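Hypothetical protein Atu2299 (Agrobacterium tumefaciens, PDB 2HLY) is of unknown function but belongs to the DUF2026 family, which is grouped with the papain-like (clan CA) peptidases. Local coordinates at residues A[15-18]-A[19-23]; A[41-44]-A[45-49]; A[147-150]-A[151-155]; A[159-162]-A[163-167]. All blocks are in the same frame, centred on the assembly; numbering follows the deposited sequence.

Interaction 1: residues A[15-18]-A[19-23]; sequences RIYR and VINSL
Asn21 and Tyr17 lie side by side one turn apart on helix 10-24, their amide and ring planes only 14° from parallel. Traced outward, the Asn21 side chain starts with CB above one face of the Tyr17 ring, 4.2 Å from its centroid and 20° off the ring normal, a CH-pi contact displaced toward the rim. CG comes next, 3.6 Å from Tyr17 OH; it reaches the hydroxyl end because chi1 (-169°) turns it away from its own backbone N. At the tip, OD1 accepts a short 2.5 Å bond from a water, which also makes a weak 3.4 Å contact with Tyr17 OH, and ND2 bonds to Thr199 OG1. The next residue, Ser22, folds back on the helix: its OG donates to Arg18 O at 2.6 Å and its backbone N at 2.9 Å, from opposite faces of the carbonyl plane. Ser22 OG in turn accepts from Thr199 N. Toward the interior, Ile16 CG2 packs on Ile20 CD1 at 3.7 Å. The helix thus has an apolar side and a polar one: Arg18 O is gripped twice, and the water at OD1 and Thr199 OG1 at ND2 would together fix the Asn21 amide's rotation.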
loop_
_atom_site.group_PDB
_atom_site.type_symbol
_atom_site.label_atom_id
_atom_site.label_comp_id
_atom_site.label_asym_id
_atom_site.label_seq_id
_atom_site.Cartn_x
_atom_site.Cartn_y
_atom_site.Cartn_z
ATOM N N ARG A 15 8.631 -6.009 -4.893
ATOM C CA ARG A 15 8.992 -5.156 -6.052
ATOM C C ARG A 15 8.035 -3.968 -6.149
ATOM O O ARG A 15 8.459 -2.819 -6.380
ATOM C CB ARG A 15 8.936 -5.962 -7.347
ATOM C CG ARG A 15 10.109 -6.936 -7.474
ATOM C CD ARG A 15 10.086 -7.639 -8.839
ATOM N NE ARG A 15 11.320 -8.400 -9.024
ATOM C CZ ARG A 15 11.949 -8.556 -10.189
ATOM N NH1 ARG A 15 11.461 -8.021 -11.306
ATOM N NH2 ARG A 15 13.072 -9.256 -10.231
ATOM N N ILE A 16 6.746 -4.236 -5.962
ATOM C CA ILE A 16 5.723 -3.182 -6.079
ATOM C C ILE A 16 5.902 -2.143 -4.973
ATOM O O ILE A 16 5.941 -0.935 -5.229
ATOM C CB ILE A 16 4.286 -3.768 -6.082
ATOM C CG1 ILE A 16 4.075 -4.598 -7.355
ATOM C CG2 ILE A 16 3.241 -2.646 -5.981
ATOM C CD1 ILE A 16 2.799 -5.466 -7.353
ATOM N N TYR A 17 6.050 -2.620 -3.742
ATOM C CA TYR A 17 6.328 -1.720 -2.634
ATOM C C TYR A 17 7.566 -0.873 -2.948
ATOM O O TYR A 17 7.539 0.351 -2.798
ATOM C CB TYR A 17 6.500 -2.465 -1.290
ATOM C CG TYR A 17 7.189 -1.584 -0.262
ATOM C CD1 TYR A 17 6.460 -0.643 0.481
ATOM C CD2 TYR A 17 8.575 -1.638 -0.084
ATOM C CE1 TYR A 17 7.098 0.201 1.386
ATOM C CE2 TYR A 17 9.224 -0.801 0.833
ATOM C CZ TYR A 17 8.482 0.115 1.552
ATOM O OH TYR A 17 9.109 0.971 2.454
ATOM N N ARG A 18 8.645 -1.525 -3.390
ATOM C CA ARG A 18 9.902 -0.800 -3.638
ATOM C C ARG A 18 9.731 0.292 -4.700
ATOM O O ARG A 18 10.201 1.416 -4.501
ATOM C CB ARG A 18 11.019 -1.766 -4.010
ATOM C CG ARG A 18 12.405 -1.136 -3.878
ATOM C CD ARG A 18 13.500 -2.117 -4.295
ATOM N NE ARG A 18 13.530 -3.349 -3.492
ATOM C CZ ARG A 18 14.116 -3.474 -2.301
ATOM N NH1 ARG A 18 14.732 -2.436 -1.735
ATOM N NH2 ARG A 18 14.086 -4.649 -1.667
ATOM N N VAL A 19 9.031 -0.030 -5.787
ATOM C CA VAL A 19 8.788 0.931 -6.864
ATOM C C VAL A 19 8.034 2.152 -6.342
ATOM O O VAL A 19 8.441 3.293 -6.564
ATOM C CB VAL A 19 8.045 0.278 -8.043
ATOM C CG1 VAL A 19 7.478 1.343 -9.000
ATOM C CG2 VAL A 19 8.990 -0.677 -8.764
ATOM N N ILE A 20 6.927 1.908 -5.645
ATOM C CA ILE A 20 6.088 3.007 -5.184
ATOM C C ILE A 20 6.842 3.837 -4.147
ATOM O O ILE A 20 6.821 5.081 -4.183
ATOM C CB ILE A 20 4.750 2.491 -4.610
ATOM C CG1 ILE A 20 4.002 1.678 -5.670
ATOM C CG2 ILE A 20 3.926 3.671 -4.057
ATOM C CD1 ILE A 20 2.790 0.914 -5.143
ATOM N N ASN A 21 7.527 3.152 -3.230
ATOM C CA ASN A 21 8.299 3.850 -2.203
ATOM C C ASN A 21 9.355 4.751 -2.827
ATOM O O ASN A 21 9.589 5.878 -2.378
ATOM C CB ASN A 21 8.988 2.851 -1.290
ATOM C CG ASN A 21 9.565 3.503 -0.066
ATOM O OD1 ASN A 21 8.860 4.229 0.650
ATOM N ND2 ASN A 21 10.854 3.283 0.167
ATOM N N SER A 22 9.992 4.248 -3.874
ATOM C CA SER A 22 11.064 4.984 -4.542
ATOM C C SER A 22 10.547 6.271 -5.188
ATOM O O SER A 22 11.231 7.304 -5.173
ATOM C CB SER A 22 11.731 4.097 -5.591
ATOM O OG SER A 22 12.283 2.934 -4.986
ATOM N N LEU A 23 9.338 6.206 -5.734
ATOM C CA LEU A 23 8.711 7.363 -6.373
ATOM C C LEU A 23 8.177 8.382 -5.353
ATOM O O LEU A 23 8.112 9.594 -5.636
ATOM C CB LEU A 23 7.579 6.889 -7.294
ATOM C CG LEU A 23 8.046 6.187 -8.569
ATOM C CD1 LEU A 23 6.905 5.454 -9.257
ATOM C CD2 LEU A 23 8.674 7.220 -9.522
HETATM O O HOH W 1 7.700 4.030 2.861
#

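Interaction 2: residues A[41-44]-A[45-49]; sequences FGAF and ILQQH
The contact of Phe44 with Gln48 is an i to i+4 CH-pi packing within an alpha-helix, helix 31-50, which packs against helices 10-24 and 160-172 and also meets strand 54-58. The evidence is geometric: Gln48 CG stands 3.9 Å from the centroid of the Phe44 ring, 21° off its normal, and is therefore over a face. Two torsions produce this. Phe44 CG is anti to its backbone N (chi1 -175°), and the Gln48 chain bends at chi2 (-66°), laying its methylene against the ring while its amide continues past the rim, with NE2 3.7 Å from Phe44 CE1. Gln47 approaches the same ring differently. Its OE1 lies at the edge, near the ring plane, 4.1 Å from Phe44 CD1, and its amide stands almost perpendicular to the ring; its NE2 bonds to Ala54 O, which ties the helix to strand 54-58. Beneath these side chains the regular ladder is intact, as in the 2.9 Å bond from Gln48 N to Phe44 O. The buried side of the helix carries Ile45, which meets Phe173 and Ile16, and Leu46, which meets Ile8 and Phe101. Their inner carbons also press on the preceding turn: Ile45 CG1 sits 3.3 Å from Phe41 O, and Leu46 CG the same 3.3 Å from Gly42 O.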
loop_
_atom_site.group_PDB
_atom_site.type_symbol
_atom_site.label_atom_id
_atom_site.label_comp_id
_atom_site.label_asym_id
_atom_site.label_seq_id
_atom_site.Cartn_x
_atom_site.Cartn_y
_atom_site.Cartn_z
ATOM N N PHE A 41 -1.573 3.283 -6.656
ATOM C CA PHE A 41 -0.516 2.812 -7.567
ATOM C C PHE A 41 -0.443 1.275 -7.581
ATOM O O PHE A 41 -0.227 0.657 -8.644
ATOM C CB PHE A 41 0.851 3.393 -7.189
ATOM C CG PHE A 41 1.032 4.855 -7.539
ATOM C CD1 PHE A 41 -0.039 5.748 -7.564
ATOM C CD2 PHE A 41 2.303 5.332 -7.837
ATOM C CE1 PHE A 41 0.162 7.104 -7.883
ATOM C CE2 PHE A 41 2.502 6.668 -8.150
ATOM C CZ PHE A 41 1.425 7.556 -8.156
ATOM N N GLY A 42 -0.593 0.653 -6.404
ATOM C CA GLY A 42 -0.646 -0.815 -6.324
ATOM C C GLY A 42 -1.787 -1.392 -7.150
ATOM O O GLY A 42 -1.594 -2.317 -7.947
ATOM N N ALA A 43 -2.978 -0.828 -6.975
ATOM C CA ALA A 43 -4.143 -1.245 -7.752
ATOM C C ALA A 43 -3.894 -1.097 -9.253
ATOM O O ALA A 43 -4.235 -1.987 -10.036
ATOM C CB ALA A 43 -5.364 -0.460 -7.326
ATOM N N PHE A 44 -3.269 0.011 -9.645
ATOM C CA PHE A 44 -2.995 0.251 -11.067
ATOM C C PHE A 44 -2.045 -0.809 -11.617
ATOM O O PHE A 44 -2.263 -1.370 -12.699
ATOM C CB PHE A 44 -2.418 1.648 -11.256
ATOM C CG PHE A 44 -2.213 2.033 -12.701
ATOM C CD1 PHE A 44 -3.267 1.974 -13.618
ATOM C CD2 PHE A 44 -0.967 2.484 -13.134
ATOM C CE1 PHE A 44 -3.060 2.337 -14.968
ATOM C CE2 PHE A 44 -0.762 2.844 -14.470
ATOM C CZ PHE A 44 -1.802 2.771 -15.374
ATOM N N ILE A 45 -0.992 -1.096 -10.861
ATOM C CA ILE A 45 -0.041 -2.111 -11.274
ATOM C C ILE A 45 -0.736 -3.481 -11.376
ATOM O O ILE A 45 -0.520 -4.236 -12.333
ATOM C CB ILE A 45 1.162 -2.153 -10.310
ATOM C CG1 ILE A 45 1.990 -0.878 -10.490
ATOM C CG2 ILE A 45 1.978 -3.444 -10.515
ATOM C CD1 ILE A 45 3.079 -0.637 -9.390
ATOM N N LEU A 46 -1.600 -3.799 -10.412
ATOM C CA LEU A 46 -2.325 -5.064 -10.489
ATOM C C LEU A 46 -3.230 -5.140 -11.717
ATOM O O LEU A 46 -3.286 -6.172 -12.385
ATOM C CB LEU A 46 -3.140 -5.303 -9.223
ATOM C CG LEU A 46 -2.312 -5.547 -7.964
ATOM C CD1 LEU A 46 -3.260 -5.615 -6.771
ATOM C CD2 LEU A 46 -1.484 -6.830 -8.085
ATOM N N GLN A 47 -3.952 -4.057 -11.984
ATOM C CA GLN A 47 -4.802 -3.989 -13.172
ATOM C C GLN A 47 -3.981 -4.214 -14.443
ATOM O O GLN A 47 -4.361 -5.010 -15.308
ATOM C CB GLN A 47 -5.473 -2.632 -13.243
ATOM C CG GLN A 47 -6.576 -2.475 -12.224
ATOM C CD GLN A 47 -6.964 -1.024 -12.038
ATOM O OE1 GLN A 47 -6.645 -0.163 -12.873
ATOM N NE2 GLN A 47 -7.646 -0.738 -10.942
ATOM N N GLN A 48 -2.851 -3.521 -14.538
ATOM C CA GLN A 48 -2.051 -3.496 -15.771
ATOM C C GLN A 48 -1.224 -4.752 -16.003
ATOM O O GLN A 48 -1.060 -5.181 -17.154
ATOM C CB GLN A 48 -1.144 -2.252 -15.798
ATOM C CG GLN A 48 -1.890 -0.944 -15.969
ATOM C CD GLN A 48 -2.558 -0.855 -17.327
ATOM O OE1 GLN A 48 -1.970 -1.229 -18.337
ATOM N NE2 GLN A 48 -3.808 -0.386 -17.351
ATOM N N HIS A 49 -0.697 -5.336 -14.925
ATOM C CA HIS A 49 0.192 -6.507 -15.024
ATOM C C HIS A 49 -0.430 -7.863 -14.708
ATOM O O HIS A 49 0.094 -8.894 -15.159
ATOM C CB HIS A 49 1.408 -6.312 -14.128
ATOM C CG HIS A 49 2.356 -5.278 -14.632
ATOM N ND1 HIS A 49 3.463 -5.596 -15.388
ATOM C CD2 HIS A 49 2.357 -3.932 -14.499
ATOM C CE1 HIS A 49 4.126 -4.486 -15.670
ATOM N NE2 HIS A 49 3.471 -3.463 -15.148
#

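Interaction 3: residues A[147-150]-A[151-155]; sequences EATA and RRFAD
Arg151 lies against Glu147 on the short surface helix 146-152, where the i to i+4 alpha-helical ladder runs into i to i+3 bonding. Its backbone N donates to Glu147 O at 3.1 Å. The side chain is extended from CG to NE and runs back along the helix, bringing NH1 to 4.0 Å from Glu147 CB. No salt bridge follows, because Glu147 OE1 stays 6.5 Å from that NH1, its chain having bent at chi2 (77°) in another direction. Arg152 comes next and repeats the backbone bond, to Ala148 O. Its CG is pressed close to that oxygen, and chi2 (-106°), well away from a staggered value, swings the remainder of the chain off the turn, so that its NH2 reaches Gly85 O while the side chain also touches Phe88 and, on helix 31-50, Met36. At Phe153 the bonding divides: its N donates to Thr149 O at 3.1 Å and, weakly, to Ala150 O at 3.3 Å, the second at a bent N-H...O angle of 126°. The ring of Phe153 runs alongside Thr149, whose hydroxyl OG1 is taken up by Glu145 O. The methyl of Thr149, on the other branch, faces the ring: CG2 lies 3.8 Å from both Phe153 CD2 and CE2, while Thr149 O meets the ring edge, near its plane, 3.2 Å from CD2. Ala154 then bonds within its own segment, its N donating to Arg151 O, three residues back, at 3.2 Å.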
loop_
_atom_site.group_PDB
_atom_site.type_symbol
_atom_site.label_atom_id
_atom_site.label_comp_id
_atom_site.label_asym_id
_atom_site.label_seq_id
_atom_site.Cartn_x
_atom_site.Cartn_y
_atom_site.Cartn_z
ATOM N N GLU A 147 -17.616 7.422 1.380
ATOM C CA GLU A 147 -17.800 8.872 1.257
ATOM C C GLU A 147 -16.508 9.617 1.615
ATOM O O GLU A 147 -16.065 10.533 0.895
ATOM C CB GLU A 147 -18.985 9.342 2.114
ATOM C CG GLU A 147 -20.319 8.664 1.780
ATOM C CD GLU A 147 -20.468 7.220 2.316
ATOM O OE1 GLU A 147 -19.769 6.820 3.280
ATOM O OE2 GLU A 147 -21.306 6.474 1.757
ATOM N N ALA A 148 -15.876 9.200 2.715
ATOM C CA ALA A 148 -14.597 9.765 3.128
ATOM C C ALA A 148 -13.505 9.513 2.089
ATOM O O ALA A 148 -12.720 10.412 1.783
ATOM C CB ALA A 148 -14.172 9.191 4.491
ATOM N N THR A 149 -13.474 8.298 1.548
ATOM C CA THR A 149 -12.484 7.952 0.528
ATOM C C THR A 149 -12.635 8.846 -0.692
ATOM O O THR A 149 -11.650 9.432 -1.173
ATOM C CB THR A 149 -12.592 6.475 0.165
ATOM O OG1 THR A 149 -12.365 5.705 1.350
ATOM C CG2 THR A 149 -11.566 6.084 -0.894
ATOM N N ALA A 150 -13.877 9.008 -1.149
ATOM C CA ALA A 150 -14.132 9.848 -2.318
ATOM C C ALA A 150 -13.635 11.277 -2.068
ATOM O O ALA A 150 -12.954 11.866 -2.916
ATOM C CB ALA A 150 -15.620 9.850 -2.676
ATOM N N ARG A 151 -13.966 11.826 -0.903
ATOM C CA ARG A 151 -13.541 13.186 -0.588
ATOM C C ARG A 151 -12.021 13.318 -0.491
ATOM O O ARG A 151 -11.461 14.317 -0.929
ATOM C CB ARG A 151 -14.236 13.708 0.672
ATOM C CG ARG A 151 -15.748 13.898 0.475
ATOM C CD ARG A 151 -16.420 14.496 1.717
ATOM N NE ARG A 151 -17.831 14.856 1.492
ATOM C CZ ARG A 151 -18.877 14.254 2.066
ATOM N NH1 ARG A 151 -18.697 13.241 2.916
ATOM N NH2 ARG A 151 -20.123 14.663 1.805
ATOM N N ARG A 152 -11.353 12.312 0.085
ATOM C CA ARG A 152 -9.902 12.362 0.222
ATOM C C ARG A 152 -9.210 12.455 -1.133
ATOM O O ARG A 152 -8.181 13.120 -1.268
ATOM C CB ARG A 152 -9.392 11.133 0.974
ATOM C CG ARG A 152 -9.757 11.124 2.433
ATOM C CD ARG A 152 -8.568 11.424 3.265
ATOM N NE ARG A 152 -8.950 11.557 4.661
ATOM C CZ ARG A 152 -8.100 11.834 5.635
ATOM N NH1 ARG A 152 -6.808 11.995 5.365
ATOM N NH2 ARG A 152 -8.553 11.944 6.880
ATOM N N PHE A 153 -9.787 11.783 -2.125
ATOM C CA PHE A 153 -9.222 11.721 -3.480
ATOM C C PHE A 153 -9.758 12.795 -4.428
ATOM O O PHE A 153 -9.366 12.850 -5.606
ATOM C CB PHE A 153 -9.500 10.339 -4.064
ATOM C CG PHE A 153 -8.584 9.266 -3.545
ATOM C CD1 PHE A 153 -7.290 9.163 -4.014
ATOM C CD2 PHE A 153 -9.024 8.351 -2.590
ATOM C CE1 PHE A 153 -6.445 8.165 -3.532
ATOM C CE2 PHE A 153 -8.178 7.343 -2.104
ATOM C CZ PHE A 153 -6.892 7.255 -2.589
ATOM N N ALA A 154 -10.627 13.663 -3.913
ATOM C CA ALA A 154 -11.404 14.577 -4.768
ATOM C C ALA A 154 -10.557 15.453 -5.695
ATOM O O ALA A 154 -10.987 15.751 -6.815
ATOM C CB ALA A 154 -12.351 15.439 -3.923
ATOM N N ASP A 155 -9.365 15.838 -5.249
ATOM C CA ASP A 155 -8.530 16.773 -6.024
ATOM C C ASP A 155 -7.433 16.074 -6.821
ATOM O O ASP A 155 -6.660 16.731 -7.528
ATOM C CB ASP A 155 -7.900 17.831 -5.105
ATOM C CG ASP A 155 -8.931 18.773 -4.488
ATOM O OD1 ASP A 155 -9.987 19.009 -5.119
ATOM O OD2 ASP A 155 -8.685 19.273 -3.365
#

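Interaction 4: residues A[159-162]-A[163-167]; sequences QAMI and GDMAS
Met161 and Met165 are brought together by different choices of the first torsion: in Met161, CG lies anti to the backbone N (chi1 158°), whereas in Met165 it lies beside the N (chi1 -74°) and anti to the carbonyl carbon. Both chains bend again further out, and the terminal methyl of Met161 folds onto its neighbour, with CE 3.3 Å from Met165 SD and 3.6 Å from Met165 CE. CE is also closer to Met165 CG than carbons usually pack, and both chains have torsions far from staggered, so the exact positions of these flexible ends are doubtful even though their proximity is not. Beneath them the ladder of helix 160-172 is regular, with Met165 N bonded to Met161 O at 2.9 Å. At the start of the helix, Asp164 N donates to Ala160 O at 3.1 Å, and the carboxylate of Asp164 forms a salt bridge with Arg189. Just before the helix, Gln159 O and Gly163 N are 4.0 Å apart. A water lies between them, accepting from Gly163 N at 3.3 Å; its 2.4 Å approach to Gln159 O is doubtfully short. Chemically, then, the turn is divided. Met165 gives an apolar surface toward Leu23 and Phe41, with Met161 against it and on Gln27, while on the polar side Arg189 would be expected to stabilise the negative charge of Asp164.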
loop_
_atom_site.group_PDB
_atom_site.type_symbol
_atom_site.label_atom_id
_atom_site.label_comp_id
_atom_site.label_asym_id
_atom_site.label_seq_id
_atom_site.Cartn_x
_atom_site.Cartn_y
_atom_site.Cartn_z
ATOM N N GLN A 159 -4.356 16.897 -10.583
ATOM C CA GLN A 159 -2.922 16.930 -10.362
ATOM C C GLN A 159 -2.255 15.985 -11.351
ATOM O O GLN A 159 -2.118 14.789 -11.089
ATOM C CB GLN A 159 -2.588 16.559 -8.915
ATOM C CG GLN A 159 -3.286 17.442 -7.886
ATOM C CD GLN A 159 -3.137 16.924 -6.466
ATOM O OE1 GLN A 159 -2.026 16.683 -5.994
ATOM N NE2 GLN A 159 -4.261 16.761 -5.775
ATOM N N ALA A 160 -1.837 16.536 -12.486
ATOM C CA ALA A 160 -1.293 15.739 -13.592
ATOM C C ALA A 160 -0.084 14.897 -13.191
ATOM O O ALA A 160 0.120 13.798 -13.732
ATOM C CB ALA A 160 -0.946 16.642 -14.775
ATOM N N MET A 161 0.710 15.409 -12.250
ATOM C CA MET A 161 1.919 14.724 -11.775
ATOM C C MET A 161 1.628 13.334 -11.190
ATOM O O MET A 161 2.437 12.420 -11.330
ATOM C CB MET A 161 2.675 15.604 -10.765
ATOM C CG MET A 161 3.609 14.858 -9.818
ATOM S SD MET A 161 2.790 14.510 -8.234
ATOM C CE MET A 161 3.271 12.829 -7.899
ATOM N N ILE A 162 0.475 13.186 -10.535
ATOM C CA ILE A 162 0.102 11.907 -9.933
ATOM C C ILE A 162 -0.068 10.810 -10.990
ATOM O O ILE A 162 0.525 9.723 -10.875
ATOM C CB ILE A 162 -1.169 12.037 -9.062
ATOM C CG1 ILE A 162 -0.892 13.025 -7.915
ATOM C CG2 ILE A 162 -1.587 10.666 -8.533
ATOM C CD1 ILE A 162 -2.074 13.301 -6.991
ATOM N N GLY A 163 -0.853 11.099 -12.024
ATOM C CA GLY A 163 -1.017 10.158 -13.142
ATOM C C GLY A 163 0.308 9.870 -13.830
ATOM O O GLY A 163 0.585 8.734 -14.226
ATOM N N ASP A 164 1.152 10.898 -13.956
ATOM C CA ASP A 164 2.480 10.703 -14.539
ATOM C C ASP A 164 3.293 9.713 -13.709
ATOM O O ASP A 164 3.938 8.826 -14.273
ATOM C CB ASP A 164 3.241 12.018 -14.626
ATOM C CG ASP A 164 2.710 12.942 -15.705
ATOM O OD1 ASP A 164 1.855 12.507 -16.517
ATOM O OD2 ASP A 164 3.180 14.111 -15.732
ATOM N N MET A 165 3.246 9.860 -12.380
ATOM C CA MET A 165 4.004 8.967 -11.499
ATOM C C MET A 165 3.450 7.543 -11.577
ATOM O O MET A 165 4.213 6.584 -11.538
ATOM C CB MET A 165 4.014 9.455 -10.043
ATOM C CG MET A 165 4.912 10.652 -9.772
ATOM S SD MET A 165 5.676 10.646 -8.104
ATOM C CE MET A 165 4.616 9.534 -7.196
ATOM N N ALA A 166 2.127 7.408 -11.691
ATOM C CA ALA A 166 1.512 6.073 -11.811
ATOM C C ALA A 166 1.983 5.360 -13.079
ATOM O O ALA A 166 2.238 4.137 -13.088
ATOM C CB ALA A 166 0.010 6.188 -11.822
ATOM N N SER A 167 2.066 6.127 -14.163
ATOM C CA SER A 167 2.577 5.588 -15.418
ATOM C C SER A 167 4.004 5.073 -15.213
ATOM O O SER A 167 4.335 3.958 -15.618
ATOM C CB SER A 167 2.526 6.653 -16.516
ATOM O OG SER A 167 3.107 6.176 -17.725
HETATM O O HOH W 2 -3.544 12.811 -11.312
#

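In the fold
Interactions 1, 2 and 4 belong to three helices packed together. Interactions 1 and 2, with centres 12 Å apart, touch where Ile20 CD1 meets Phe41 CB at 3.8 Å and Ile16 CD1 meets Ile45 CG2 at 3.8 Å. Interaction 4 joins both: Phe41 CZ lies 3.6 Å from Ile162 O, and Leu23 O lies 3.6 Å from Met165 SD. Phe41 thus reaches both neighbouring helices. The segments of interaction 3 stand apart, their nearest atoms about 8 Å from interaction 2 and about 11 Å from interaction 1, although those of interaction 4 follow closely in the chain and Gln159 NE2 bonds to Asp155 O. No ligand or established active site relates these contacts.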